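Local coordinates for putative rhamnosidase (PDB 3W5M), which hydrolyses terminal non-reducing alpha-L-rhamnose residues, releasing L-rhamnose from citrus flavonoids and gum arabic, at residues Q117-W122 with R414-P419. Residues are numbered along the deposited sequence; the frame is centred on the assembly and turned at random.
Sequences QWSAKW and RITSGP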
# COMPACT_ATOMS: atom_id res chain seq x y z
N GLN A 117 -19.48 18.69 -12.48
CA GLN A 117 -20.04 19.15 -11.22
C GLN A 117 -19.01 19.88 -10.36
O GLN A 117 -19.37 20.46 -9.31
CB GLN A 117 -20.73 18.01 -10.46
CG GLN A 117 -22.09 17.64 -11.02
CD GLN A 117 -22.00 16.89 -12.34
OE1 GLN A 117 -22.13 17.49 -13.41
NE2 GLN A 117 -21.78 15.60 -12.28
N TRP A 118 -17.75 19.89 -10.81
CA TRP A 118 -16.70 20.68 -10.17
C TRP A 118 -16.61 22.04 -10.82
O TRP A 118 -16.59 22.16 -12.05
CB TRP A 118 -15.33 20.03 -10.31
CG TRP A 118 -15.11 18.76 -9.58
CD1 TRP A 118 -15.38 17.48 -10.03
CD2 TRP A 118 -14.48 18.62 -8.30
NE1 TRP A 118 -14.99 16.55 -9.07
CE2 TRP A 118 -14.43 17.23 -8.01
CE3 TRP A 118 -14.00 19.53 -7.34
CZ2 TRP A 118 -13.90 16.73 -6.81
CZ3 TRP A 118 -13.47 19.02 -6.14
CH2 TRP A 118 -13.42 17.64 -5.89
N SER A 119 -16.55 23.09 -10.00
CA SER A 119 -16.17 24.39 -10.51
C SER A 119 -14.84 24.88 -9.90
O SER A 119 -14.32 25.95 -10.26
CB SER A 119 -17.28 25.38 -10.26
OG SER A 119 -17.49 25.50 -8.86
N ALA A 120 -14.30 24.10 -8.96
CA ALA A 120 -13.02 24.41 -8.33
C ALA A 120 -11.87 24.45 -9.37
O ALA A 120 -11.98 23.83 -10.43
CB ALA A 120 -12.73 23.37 -7.24
N LYS A 121 -10.80 25.18 -9.07
CA LYS A 121 -9.58 25.19 -9.90
C LYS A 121 -8.41 24.54 -9.16
O LYS A 121 -8.27 24.69 -7.93
CB LYS A 121 -9.15 26.62 -10.26
CG LYS A 121 -10.26 27.57 -10.68
CD LYS A 121 -10.89 27.21 -12.00
CE LYS A 121 -11.60 28.44 -12.58
NZ LYS A 121 -12.79 28.06 -13.39
N TRP A 122 -7.55 23.86 -9.92
CA TRP A 122 -6.33 23.31 -9.36
C TRP A 122 -5.41 24.45 -8.95
O TRP A 122 -5.11 25.33 -9.76
CB TRP A 122 -5.63 22.43 -10.37
CG TRP A 122 -6.36 21.17 -10.64
CD1 TRP A 122 -7.23 20.90 -11.69
CD2 TRP A 122 -6.28 19.98 -9.86
NE1 TRP A 122 -7.69 19.60 -11.59
CE2 TRP A 122 -7.11 19.01 -10.49
CE3 TRP A 122 -5.58 19.63 -8.68
CZ2 TRP A 122 -7.27 17.72 -9.98
CZ3 TRP A 122 -5.76 18.34 -8.18
CH2 TRP A 122 -6.59 17.41 -8.83
N ARG A 414 -21.01 28.20 -2.55
CA ARG A 414 -19.91 27.33 -2.95
C ARG A 414 -18.58 28.09 -2.82
O ARG A 414 -18.40 29.16 -3.40
CB ARG A 414 -20.14 26.82 -4.38
CG ARG A 414 -19.17 25.72 -4.78
CD ARG A 414 -19.37 25.34 -6.24
NE ARG A 414 -20.65 24.67 -6.43
CZ ARG A 414 -20.99 24.00 -7.53
NH1 ARG A 414 -20.15 23.91 -8.55
NH2 ARG A 414 -22.18 23.45 -7.61
N ILE A 415 -17.65 27.53 -2.04
CA ILE A 415 -16.34 28.13 -1.85
C ILE A 415 -15.36 27.15 -2.51
O ILE A 415 -15.46 25.95 -2.29
CB ILE A 415 -16.02 28.30 -0.34
CG1 ILE A 415 -17.11 29.12 0.38
CG2 ILE A 415 -14.62 28.87 -0.14
CD1 ILE A 415 -17.26 30.55 -0.13
N THR A 416 -14.47 27.65 -3.36
CA THR A 416 -13.55 26.75 -4.04
C THR A 416 -12.10 27.22 -3.99
O THR A 416 -11.81 28.41 -3.80
CB THR A 416 -13.91 26.58 -5.54
OG1 THR A 416 -13.87 27.85 -6.17
CG2 THR A 416 -15.30 25.98 -5.73
N SER A 417 -11.20 26.26 -4.19
CA SER A 417 -9.83 26.53 -4.53
C SER A 417 -9.79 27.35 -5.82
O SER A 417 -10.54 27.09 -6.79
CB SER A 417 -9.07 25.22 -4.72
OG SER A 417 -9.67 24.35 -5.67
N GLY A 418 -8.89 28.33 -5.80
CA GLY A 418 -8.73 29.29 -6.89
C GLY A 418 -7.75 30.41 -6.55
O GLY A 418 -7.07 30.36 -5.51
N PRO A 419 -7.65 31.42 -7.43
CA PRO A 419 -6.54 32.38 -7.43
C PRO A 419 -6.47 33.25 -6.19
O PRO A 419 -5.40 33.81 -5.92
CB PRO A 419 -6.83 33.24 -8.68
CG PRO A 419 -7.68 32.36 -9.57
CD PRO A 419 -8.56 31.64 -8.58
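K121 and S417 grip each other through two hydrogen bonds. K121 N donates to S417 O at 3.0 Å, nearly straight at 168°. The donor approaches from above the carbonyl plane. In return, S417 OG donates to K121 O at 2.7 Å. S417 OG also accepts a bond from A401 N, so this buried hydroxyl joins the loop to the neighbouring strand. An alanine in place of S417 has no hydroxyl, which would probably leave K121 O without that donor and A401 N without its side-chain acceptor, while the K121 N to S417 O bond could remain.

Between this pair and R414, A120 packs against T416. T416 CB lies 3.6 Å from A120 CA, and its CG2 lies alongside the same atom. Separately, A120 CB rests 3.6 Å from the S417 hydroxyl oxygen OG.

The bond from CA to CB of R414 points toward 117-122. CG is anti to the backbone N (chi1 -170°), and the chain stays extended as far as CD. CD comes within 3.2 Å of S119 OG. The chain then bends at the CG-CD bond. NE has a weak, long ion pair with E404. Beyond CZ, NH1 donates to S119 OG at 3.1 Å (165°), which sits at the guanidinium edge, near its plane. NH2 lies near R83 NH2, two like charges close together. Q402 bonds Q117 O and the backbone N of S119 and A120.

This is structural packing away from the annotated sites, with 414-419 in the alpha-L-rhamnosidase N-terminal domain. W118 and W122 pack on strands 398-407 and 316-326, in the sheet edged by 412-416. I415 instead meets strand 303-311 of the sheet that strand 123-124 borders, consistent with a beta-sandwich.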